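Local structure of Glyoxalase/bleomycin resistance protein/dioxygenase (Sphaerobacter thermophilus, 4HC5) at residues A[102-113]-A[118-129]; A[15-23]-A[75-83]. The protein belongs to the glyoxalase/bleomycin resistance protein/dioxygenase superfamily and may act as a dioxygenase. One frame throughout, in Å; residues are numbered along the deposited sequence. Where two conformers were deposited one is given.

Contact 1. Residues A[102-113]-A[118-129]; sequences VTFTKPPEMMPW and TWFSDPDGNQFF. With GOL (glycerol), chain F.
Val102 opens the contact by laying CG1 against the ring of Phe120, 3.7 Å from its CD1; the torsion that sets CG1 anti to the backbone N (chi1 177°) turns this methyl to the ring. Thr103 then sends its carbonyl O to Ser121 N (3.1 Å), while its own N meets glycerol O3, whose hydroxyl passes a hydrogen bond on to Ser121 O. The glycerol, probably from the crystallisation liquor, thus bridges the two backbones beside that direct bond. Phe104 and Phe120 form a non-hydrogen-bonded antiparallel pair: Phe120 CB sits over one face of the Phe104 ring, a CH-pi contact 3.9 Å from the centroid, and the two rings lie at an oblique 54°. Thr118 CG2 reaches the same ring at CD2 (3.7 Å). Thr105 N binds Trp119 O at 3.0 Å, and its OG1 and CG2 both pack on Trp119 CB. At Lys106, which is not in strand conformation, Thr118 OG1 donates a hydrogen bond to Lys106 O at 2.6 Å from above the carbonyl plane. The extended lysine chain brings CE near Trp119 CZ3, in the indole conformer described, and ends in a salt bridge with Glu109, both of its hydrogen bonds weak. Selenomethionine Met111, bent at chi2 and chi3, touches two rings with SE as Met-aromatic contacts: obliquely at Trp119, in that same conformer, and at the edge of Phe129. Trp113 and Phe129 meet edge to edge, CZ2 to CE2 at 3.9 Å. The hairpin of strands 103-110 and 116-121 forms one side of a mixed four-stranded sheet, continued by 126-132 and 79-87. Helix 90-99 covers Phe104, with Tyr94 edge-to-face on its ring, and helix 24-34 touches Val102 through Thr34.

Contact 2. Residues A[15-23]-A[75-83]; sequences HSATIIVSD and RKPGGYTGI
Ile20 meets Pro77 most intimately: its carbonyl O lies 3.2 Å from Pro77 CB, and its CG2 packs on Pro77 CD at 3.8 Å. CG2 stands anti to the backbone N, which carries it over the Lys76-Pro77 peptide, while CD1 crosses the aliphatic part of Arg75 at about a right angle, 3.9 Å from CD. Farther along, Ile19 CG2 touches Ile83 CD1 at 3.6 Å and lies beside Thr81 CG2; Ala17 CB approaches the same Ile83 methyl more loosely. The strands run antiparallel with their axes 8.6 Å apart, and a water spans the gap, donating to Thr18 O (2.8 Å) and, at longer range, to Thr81 O. An ST turn fixes Thr81, whose OG1 accepts from Ile83 N at 3.0 Å and also bonds to Gln127 O. Asn126 ties the C-terminal end of strand 15-20 to the loop before strand 79-83, ND2 to Ile20 O and OD1 to Gly78 N. Arg75 is held by a salt bridge to Asp73, a cation-pi contact with Tyr71 and a hydrogen bond to Tyr80 O of the second subunit, while Thr18 OG1 bonds to Gly82 O of that subunit. Methyl and proline packing, with water between the backbones, therefore joins strands outermost in their sheets within this chain, and several polar groups find partners on strand 126-132, at Asp73 and on the second subunit.

Contact 1 holds neighbouring strands within one sheet through direct backbone bonds and aromatic packing; contact 2 joins that sheet's other outermost strand, 79-87, to strand 13-20 of the second sheet, by aliphatic groups and a bridging water. Strand 13-20 is outermost only within this chain, since Ser16 pairs with a strand of the second subunit. Both contacts are partly buried, but contact 2 lies nearer the centre of the chain, about 8 Å against 12 Å between centres. Their charges differ in place: the weakly bonded Lys106-Glu109 pair of contact 1 is partly exposed, whereas Arg75 of contact 2 is tied in at the subunit interface. The two meet where Asp124 OD1 lies near Ser22 OG in a probable hydrogen bond.

Contact 1. Residues A[102-113]-A[118-129]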
loop_
_atom_site.group_PDB
_atom_site.type_symbol
_atom_site.label_atom_id
_atom_site.label_comp_id
_atom_site.label_asym_id
_atom_site.label_seq_id
_atom_site.Cartn_x
_atom_site.Cartn_y
_atom_site.Cartn_z
ATOM N N VAL A 102 -5.695 -21.634 1.898
ATOM C CA VAL A 102 -4.954 -20.507 2.501
ATOM C C VAL A 102 -4.552 -20.868 3.904
ATOM O O VAL A 102 -5.313 -21.412 4.712
ATOM C CB VAL A 102 -5.795 -19.207 2.488
ATOM C CG1 VAL A 102 -5.090 -18.054 3.152
ATOM C CG2 VAL A 102 -6.115 -18.826 1.005
ATOM N N THR A 103 -3.360 -20.401 4.221
ATOM C CA THR A 103 -2.757 -20.482 5.577
ATOM C C THR A 103 -3.071 -19.316 6.435
ATOM O O THR A 103 -2.613 -18.228 6.130
ATOM C CB THR A 103 -1.189 -20.616 5.485
ATOM O OG1 THR A 103 -0.888 -21.786 4.705
ATOM C CG2 THR A 103 -0.563 -20.782 6.824
ATOM N N PHE A 104 -3.849 -19.545 7.473
ATOM C CA PHE A 104 -4.142 -18.532 8.510
ATOM C C PHE A 104 -3.350 -18.845 9.758
ATOM O O PHE A 104 -3.009 -20.027 10.036
ATOM C CB PHE A 104 -5.602 -18.560 8.914
ATOM C CG PHE A 104 -6.530 -18.018 7.903
ATOM C CD1 PHE A 104 -7.069 -18.762 6.872
ATOM C CD2 PHE A 104 -6.876 -16.666 7.970
ATOM C CE1 PHE A 104 -7.863 -18.197 5.934
ATOM C CE2 PHE A 104 -7.716 -16.102 7.027
ATOM C CZ PHE A 104 -8.205 -16.865 5.992
ATOM N N THR A 105 -3.050 -17.825 10.553
ATOM C CA THR A 105 -2.362 -18.026 11.817
ATOM C C THR A 105 -3.271 -18.660 12.919
ATOM O O THR A 105 -2.785 -19.344 13.813
ATOM C CB THR A 105 -1.707 -16.751 12.328
ATOM O OG1 THR A 105 -2.692 -15.773 12.522
ATOM C CG2 THR A 105 -0.646 -16.248 11.350
ATOM N N LYS A 106 -4.553 -18.340 12.826
ATOM C CA LYS A 106 -5.573 -18.782 13.818
ATOM C C LYS A 106 -6.943 -18.294 13.358
ATOM O O LYS A 106 -7.009 -17.441 12.421
ATOM C CB LYS A 106 -5.262 -18.332 15.247
ATOM C CG LYS A 106 -5.152 -16.807 15.368
ATOM C CD LYS A 106 -4.787 -16.343 16.782
ATOM C CE LYS A 106 -4.657 -14.841 16.818
ATOM N NZ LYS A 106 -4.214 -14.534 18.190
ATOM N N PRO A 107 -8.027 -18.747 13.994
ATOM C CA PRO A 107 -9.316 -18.221 13.553
ATOM C C PRO A 107 -9.479 -16.741 13.913
ATOM O O PRO A 107 -8.769 -16.234 14.754
ATOM C CB PRO A 107 -10.316 -19.101 14.322
ATOM C CG PRO A 107 -9.521 -20.367 14.605
ATOM C CD PRO A 107 -8.194 -19.854 14.957
ATOM N N PRO A 108 -10.447 -16.098 13.295
ATOM C CA PRO A 108 -10.804 -14.718 13.701
ATOM C C PRO A 108 -11.011 -14.629 15.211
ATOM O O PRO A 108 -11.614 -15.498 15.843
ATOM C CB PRO A 108 -12.082 -14.453 12.943
ATOM C CG PRO A 108 -11.972 -15.344 11.694
ATOM C CD PRO A 108 -11.357 -16.592 12.259
ATOM N N GLU A 109 -10.484 -13.521 15.722
ATOM C CA GLU A 109 -10.506 -13.190 17.101
ATOM C C GLU A 109 -10.782 -11.721 17.345
ATOM O O GLU A 109 -10.470 -10.854 16.501
ATOM C CB GLU A 109 -9.128 -13.498 17.644
ATOM C CG GLU A 109 -8.959 -13.553 19.115
ATOM C CD GLU A 109 -7.558 -14.061 19.478
ATOM O OE1 GLU A 109 -7.247 -15.181 19.029
ATOM O OE2 GLU A 109 -6.798 -13.306 20.071
HETATM N N MSE A 110 -11.450 -11.414 18.431
HETATM C CA MSE A 110 -11.723 -10.017 18.757
HETATM C C MSE A 110 -10.479 -9.264 19.171
HETATM O O MSE A 110 -9.773 -9.631 20.072
HETATM C CB MSE A 110 -12.783 -9.902 19.844
HETATM C CG MSE A 110 -13.161 -8.462 20.216
HETATM SE SE MSE A 110 -14.128 -7.645 18.827
HETATM C CE MSE A 110 -15.764 -8.628 19.010
HETATM N N MSE A 111 -10.238 -8.173 18.465
HETATM C CA MSE A 111 -9.201 -7.276 18.823
HETATM C C MSE A 111 -9.686 -6.271 19.879
HETATM O O MSE A 111 -10.886 -5.960 19.929
HETATM C CB MSE A 111 -8.716 -6.490 17.606
HETATM C CG MSE A 111 -8.202 -7.362 16.507
HETATM SE SE MSE A 111 -6.534 -8.235 16.817
HETATM C CE MSE A 111 -7.144 -9.981 16.940
ATOM N N PRO A 112 -8.758 -5.719 20.643
ATOM C CA PRO A 112 -9.176 -4.862 21.795
ATOM C C PRO A 112 -9.607 -3.466 21.404
ATOM O O PRO A 112 -10.096 -2.705 22.233
ATOM C CB PRO A 112 -7.982 -4.870 22.725
ATOM C CG PRO A 112 -6.813 -5.087 21.783
ATOM C CD PRO A 112 -7.315 -6.023 20.708
ATOM N N TRP A 113 -9.595 -3.212 20.116
ATOM C CA TRP A 113 -10.369 -2.063 19.480
ATOM C C TRP A 113 -11.722 -2.389 18.829
ATOM O O TRP A 113 -12.336 -1.552 18.146
ATOM C CB TRP A 113 -9.552 -1.233 18.530
ATOM C CG TRP A 113 -9.220 -1.975 17.298
ATOM C CD1 TRP A 113 -9.966 -2.077 16.131
ATOM C CD2 TRP A 113 -8.044 -2.742 17.105
ATOM N NE1 TRP A 113 -9.302 -2.854 15.194
ATOM C CE2 TRP A 113 -8.132 -3.295 15.743
ATOM C CE3 TRP A 113 -6.939 -3.040 17.893
ATOM C CZ2 TRP A 113 -7.133 -4.091 15.199
ATOM C CZ3 TRP A 113 -5.950 -3.837 17.338
ATOM C CH2 TRP A 113 -6.046 -4.382 16.051
ATOM N N THR A 118 -7.757 -11.511 11.851
ATOM C CA THR A 118 -6.743 -12.554 11.862
ATOM C C THR A 118 -5.675 -12.237 10.835
ATOM O O THR A 118 -5.731 -11.198 10.197
ATOM C CB THR A 118 -7.347 -13.976 11.716
ATOM O OG1 THR A 118 -6.281 -14.939 11.946
ATOM C CG2 THR A 118 -8.090 -14.197 10.417
ATOM N N TRP A 119 -4.760 -13.142 10.648
ATOM C CA TRP A 119 -3.667 -12.990 9.654
ATOM C C TRP A 119 -3.584 -14.192 8.751
ATOM O O TRP A 119 -3.850 -15.333 9.164
ATOM C CB TRP A 119 -2.293 -12.896 10.346
ATOM C CG TRP A 119 -2.139 -11.647 11.215
ATOM C CD1 TRP A 119 -1.418 -10.482 10.898
ATOM C CD2 TRP A 119 -2.670 -11.411 12.570
ATOM N NE1 TRP A 119 -1.475 -9.619 11.914
ATOM C CE2 TRP A 119 -2.186 -10.114 12.977
ATOM C CE3 TRP A 119 -3.469 -12.144 13.464
ATOM C CZ2 TRP A 119 -2.557 -9.540 14.220
ATOM C CZ3 TRP A 119 -3.773 -11.601 14.736
ATOM C CH2 TRP A 119 -3.351 -10.322 15.093
ATOM N N PHE A 120 -3.253 -13.937 7.505
ATOM C CA PHE A 120 -3.029 -14.990 6.542
ATOM C C PHE A 120 -1.858 -14.645 5.667
ATOM O O PHE A 120 -1.408 -13.488 5.575
ATOM C CB PHE A 120 -4.268 -15.340 5.744
ATOM C CG PHE A 120 -4.578 -14.347 4.670
ATOM C CD1 PHE A 120 -4.059 -14.489 3.415
ATOM C CD2 PHE A 120 -5.464 -13.300 4.919
ATOM C CE1 PHE A 120 -4.353 -13.577 2.427
ATOM C CE2 PHE A 120 -5.736 -12.386 3.919
ATOM C CZ PHE A 120 -5.198 -12.536 2.692
ATOM N N SER A 121 -1.349 -15.640 4.998
ATOM C CA SER A 121 -0.247 -15.476 4.044
ATOM C C SER A 121 -0.541 -16.003 2.668
ATOM O O SER A 121 -1.401 -16.845 2.441
ATOM C CB SER A 121 1.007 -16.203 4.541
ATOM O OG SER A 121 1.477 -15.703 5.799
ATOM N N ASP A 122 0.198 -15.394 1.711
ATOM C CA ASP A 122 0.177 -15.872 0.327
ATOM C C ASP A 122 1.216 -17.041 0.202
ATOM O O ASP A 122 1.930 -17.353 1.148
ATOM C CB ASP A 122 0.360 -14.750 -0.693
ATOM C CG ASP A 122 1.768 -14.248 -0.839
ATOM O OD1 ASP A 122 2.698 -14.737 -0.231
ATOM O OD2 ASP A 122 1.876 -13.276 -1.663
ATOM N N PRO A 123 1.348 -17.602 -1.013
ATOM C CA PRO A 123 2.297 -18.735 -1.153
ATOM C C PRO A 123 3.752 -18.403 -0.911
ATOM O O PRO A 123 4.558 -19.282 -0.679
ATOM C CB PRO A 123 2.063 -19.182 -2.592
ATOM C CG PRO A 123 0.607 -18.852 -2.781
ATOM C CD PRO A 123 0.442 -17.489 -2.157
ATOM N N ASP A 124 4.106 -17.149 -1.098
ATOM C CA ASP A 124 5.480 -16.660 -0.855
ATOM C C ASP A 124 5.733 -16.270 0.588
ATOM O O ASP A 124 6.805 -15.809 0.922
ATOM C CB ASP A 124 5.843 -15.504 -1.754
ATOM C CG ASP A 124 6.205 -15.898 -3.187
ATOM O OD1 ASP A 124 7.111 -16.750 -3.370
ATOM O OD2 ASP A 124 5.546 -15.351 -4.120
ATOM N N GLY A 125 4.712 -16.412 1.424
ATOM C CA GLY A 125 4.861 -16.035 2.790
ATOM C C GLY A 125 4.618 -14.552 3.117
ATOM O O GLY A 125 4.886 -14.106 4.249
ATOM N N ASN A 126 4.112 -13.832 2.118
ATOM C CA ASN A 126 3.672 -12.434 2.432
ATOM C C ASN A 126 2.425 -12.468 3.330
ATOM O O ASN A 126 1.438 -13.094 2.966
ATOM C CB ASN A 126 3.328 -11.721 1.147
ATOM C CG ASN A 126 4.546 -11.503 0.224
ATOM O OD1 ASN A 126 5.583 -11.023 0.698
ATOM N ND2 ASN A 126 4.422 -11.847 -1.060
ATOM N N GLN A 127 2.539 -11.750 4.434
ATOM C CA GLN A 127 1.490 -11.740 5.457
ATOM C C GLN A 127 0.628 -10.464 5.425
ATOM O O GLN A 127 1.103 -9.339 5.282
ATOM C CB GLN A 127 2.072 -11.914 6.861
ATOM C CG GLN A 127 0.978 -12.345 7.873
ATOM C CD GLN A 127 1.550 -12.669 9.253
ATOM O OE1 GLN A 127 1.425 -13.795 9.807
ATOM N NE2 GLN A 127 2.125 -11.676 9.823
ATOM N N PHE A 128 -0.672 -10.766 5.493
ATOM C CA PHE A 128 -1.692 -9.663 5.526
ATOM C C PHE A 128 -2.457 -9.776 6.826
ATOM O O PHE A 128 -2.795 -10.875 7.301
ATOM C CB PHE A 128 -2.663 -9.811 4.350
ATOM C CG PHE A 128 -2.017 -9.740 3.015
ATOM C CD1 PHE A 128 -1.770 -8.569 2.399
ATOM C CD2 PHE A 128 -1.563 -10.875 2.381
ATOM C CE1 PHE A 128 -1.154 -8.501 1.177
ATOM C CE2 PHE A 128 -0.898 -10.825 1.171
ATOM C CZ PHE A 128 -0.737 -9.604 0.528
ATOM N N PHE A 129 -2.923 -8.620 7.313
ATOM C CA PHE A 129 -3.866 -8.515 8.434
ATOM C C PHE A 129 -5.256 -8.364 7.822
ATOM O O PHE A 129 -5.448 -7.503 6.958
ATOM C CB PHE A 129 -3.480 -7.317 9.269
ATOM C CG PHE A 129 -4.234 -7.157 10.576
ATOM C CD1 PHE A 129 -4.379 -8.241 11.443
ATOM C CD2 PHE A 129 -4.670 -5.912 11.016
ATOM C CE1 PHE A 129 -4.998 -8.049 12.665
ATOM C CE2 PHE A 129 -5.269 -5.735 12.238
ATOM C CZ PHE A 129 -5.413 -6.841 13.072
HETATM C C1 GOL F . 0.268 -21.792 -0.278
HETATM O O1 GOL F . 1.375 -22.086 0.608
HETATM C C2 GOL F . -0.939 -21.210 0.497
HETATM O O2 GOL F . -1.965 -20.974 -0.450
HETATM C C3 GOL F . -0.709 -19.848 1.106
HETATM O O3 GOL F . -1.673 -19.415 2.054
#

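Contact 2. Residues A[15-23]-A[75-83]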
loop_
_atom_site.group_PDB
_atom_site.type_symbol
_atom_site.label_atom_id
_atom_site.label_comp_id
_atom_site.label_asym_id
_atom_site.label_seq_id
_atom_site.Cartn_x
_atom_site.Cartn_y
_atom_site.Cartn_z
ATOM N N HIS A 15 -2.934 5.044 -5.716
ATOM C CA HIS A 15 -3.170 4.174 -6.860
ATOM C C HIS A 15 -2.973 2.686 -6.512
ATOM O O HIS A 15 -3.801 1.829 -6.859
ATOM C CB HIS A 15 -2.239 4.551 -8.027
ATOM C CG HIS A 15 -2.433 3.665 -9.183
ATOM N ND1 HIS A 15 -1.762 2.470 -9.323
ATOM C CD2 HIS A 15 -3.301 3.739 -10.227
ATOM C CE1 HIS A 15 -2.223 1.847 -10.443
ATOM N NE2 HIS A 15 -3.166 2.607 -10.984
ATOM N N SER A 16 -1.861 2.418 -5.855
ATOM C CA SER A 16 -1.420 1.032 -5.629
ATOM C C SER A 16 -0.315 1.033 -4.587
ATOM O O SER A 16 0.399 1.983 -4.419
ATOM C CB SER A 16 -0.919 0.365 -6.902
ATOM O OG SER A 16 -0.024 1.152 -7.641
ATOM N N ALA A 17 -0.225 -0.127 -3.918
ATOM C CA ALA A 17 0.937 -0.517 -3.098
ATOM C C ALA A 17 1.479 -1.828 -3.719
ATOM O O ALA A 17 0.797 -2.459 -4.518
ATOM C CB ALA A 17 0.498 -0.741 -1.664
ATOM N N THR A 18 2.688 -2.159 -3.384
ATOM C CA THR A 18 3.385 -3.267 -3.998
ATOM C C THR A 18 3.753 -4.359 -2.980
ATOM O O THR A 18 4.179 -4.047 -1.854
ATOM C CB THR A 18 4.680 -2.773 -4.713
ATOM O OG1 THR A 18 4.346 -1.731 -5.623
ATOM C CG2 THR A 18 5.426 -3.866 -5.501
ATOM N N ILE A 19 3.575 -5.593 -3.453
ATOM C CA ILE A 19 4.140 -6.741 -2.678
ATOM C C ILE A 19 5.184 -7.393 -3.618
ATOM O O ILE A 19 5.186 -7.173 -4.807
ATOM C CB ILE A 19 3.100 -7.706 -2.202
ATOM C CG1 ILE A 19 2.346 -8.352 -3.375
ATOM C CG2 ILE A 19 2.119 -7.025 -1.223
ATOM C CD1 ILE A 19 1.460 -9.562 -3.010
ATOM N N ILE A 20 6.062 -8.144 -3.030
ATOM C CA ILE A 20 7.118 -8.878 -3.749
ATOM C C ILE A 20 6.762 -10.363 -3.754
ATOM O O ILE A 20 6.604 -10.966 -2.707
ATOM C CB ILE A 20 8.483 -8.580 -3.103
ATOM C CG1 ILE A 20 8.753 -7.077 -2.870
ATOM C CG2 ILE A 20 9.624 -9.180 -3.969
ATOM C CD1 ILE A 20 8.787 -6.188 -4.096
ATOM N N VAL A 21 6.762 -10.889 -4.966
ATOM C CA VAL A 21 6.449 -12.278 -5.231
ATOM C C VAL A 21 7.597 -12.933 -6.005
ATOM O O VAL A 21 8.431 -12.231 -6.564
ATOM C CB VAL A 21 5.096 -12.472 -5.961
ATOM C CG1 VAL A 21 3.942 -11.853 -5.101
ATOM C CG2 VAL A 21 5.115 -11.957 -7.372
ATOM N N SER A 22 7.613 -14.269 -6.045
ATOM C CA SER A 22 8.696 -14.962 -6.778
ATOM C C SER A 22 8.346 -15.255 -8.240
ATOM O O SER A 22 9.234 -15.482 -9.078
ATOM C CB SER A 22 9.052 -16.236 -6.076
ATOM O OG SER A 22 7.957 -17.108 -5.905
ATOM N N ASP A 23 7.040 -15.271 -8.547
ATOM C CA ASP A 23 6.525 -15.650 -9.840
ATOM C C ASP A 23 5.226 -14.920 -10.039
ATOM O O ASP A 23 4.216 -15.182 -9.393
ATOM C CB ASP A 23 6.384 -17.194 -9.903
ATOM C CG ASP A 23 5.954 -17.730 -11.212
ATOM O OD1 ASP A 23 5.007 -17.193 -11.796
ATOM O OD2 ASP A 23 6.458 -18.867 -11.609
ATOM N N ARG A 75 15.136 -6.228 -1.696
ATOM C CA ARG A 75 13.867 -6.613 -1.137
ATOM C C ARG A 75 13.367 -7.894 -1.782
ATOM O O ARG A 75 13.443 -8.053 -2.958
ATOM C CB ARG A 75 12.851 -5.476 -1.244
ATOM C CG ARG A 75 12.396 -5.067 -2.616
ATOM C CD ARG A 75 11.470 -3.847 -2.517
ATOM N NE ARG A 75 12.232 -2.658 -2.246
ATOM C CZ ARG A 75 11.702 -1.457 -2.059
ATOM N NH1 ARG A 75 10.394 -1.296 -2.120
ATOM N NH2 ARG A 75 12.468 -0.418 -1.829
ATOM N N LYS A 76 12.820 -8.760 -0.955
ATOM C CA LYS A 76 12.458 -10.108 -1.356
ATOM C C LYS A 76 11.053 -10.475 -0.831
ATOM O O LYS A 76 10.538 -9.785 0.049
ATOM C CB LYS A 76 13.517 -11.128 -0.873
ATOM C CG LYS A 76 14.836 -10.947 -1.664
ATOM C CD LYS A 76 15.825 -12.009 -1.789
ATOM C CE LYS A 76 16.855 -11.702 -2.912
ATOM N NZ LYS A 76 16.373 -11.942 -4.330
ATOM N N PRO A 77 10.458 -11.560 -1.332
ATOM C CA PRO A 77 9.196 -11.936 -0.809
ATOM C C PRO A 77 9.246 -12.389 0.629
ATOM O O PRO A 77 10.305 -12.782 1.156
ATOM C CB PRO A 77 8.800 -13.122 -1.701
ATOM C CG PRO A 77 9.609 -12.985 -2.938
ATOM C CD PRO A 77 10.896 -12.458 -2.424
ATOM N N GLY A 78 8.078 -12.314 1.293
ATOM C CA GLY A 78 7.872 -12.922 2.602
ATOM C C GLY A 78 7.905 -11.914 3.737
ATOM O O GLY A 78 8.616 -10.890 3.646
ATOM N N GLY A 79 7.154 -12.191 4.766
ATOM C CA GLY A 79 7.104 -11.320 5.893
ATOM C C GLY A 79 5.894 -10.413 5.923
ATOM O O GLY A 79 5.048 -10.457 5.095
ATOM N N TYR A 80 5.854 -9.581 6.945
ATOM C CA TYR A 80 4.798 -8.580 7.075
ATOM C C TYR A 80 4.793 -7.611 5.949
ATOM O O TYR A 80 5.766 -7.009 5.707
ATOM C CB TYR A 80 4.978 -7.799 8.365
ATOM C CG TYR A 80 4.744 -8.661 9.500
ATOM C CD1 TYR A 80 3.491 -9.164 9.756
ATOM C CD2 TYR A 80 5.794 -9.043 10.313
ATOM C CE1 TYR A 80 3.279 -10.010 10.822
ATOM C CE2 TYR A 80 5.592 -9.878 11.383
ATOM C CZ TYR A 80 4.340 -10.361 11.618
ATOM O OH TYR A 80 4.172 -11.179 12.671
ATOM N N THR A 81 3.670 -7.486 5.264
ATOM C CA THR A 81 3.571 -6.570 4.151
ATOM C C THR A 81 3.259 -5.155 4.602
ATOM O O THR A 81 3.480 -4.253 3.882
ATOM C CB THR A 81 2.465 -6.965 3.174
ATOM O OG1 THR A 81 1.219 -7.002 3.847
ATOM C CG2 THR A 81 2.745 -8.310 2.534
ATOM N N GLY A 82 2.709 -5.038 5.784
ATOM C CA GLY A 82 2.190 -3.718 6.234
ATOM C C GLY A 82 0.862 -3.402 5.571
ATOM O O GLY A 82 0.334 -2.305 5.698
ATOM N N ILE A 83 0.295 -4.342 4.824
ATOM C CA ILE A 83 -1.023 -4.179 4.136
ATOM C C ILE A 83 -2.077 -4.857 4.986
ATOM O O ILE A 83 -2.000 -6.033 5.338
ATOM C CB ILE A 83 -1.027 -4.704 2.701
ATOM C CG1 ILE A 83 -0.071 -3.879 1.845
ATOM C CG2 ILE A 83 -2.439 -4.685 2.084
ATOM C CD1 ILE A 83 0.267 -4.451 0.461
HETATM O O HOH W 1 4.395 -4.974 0.804
#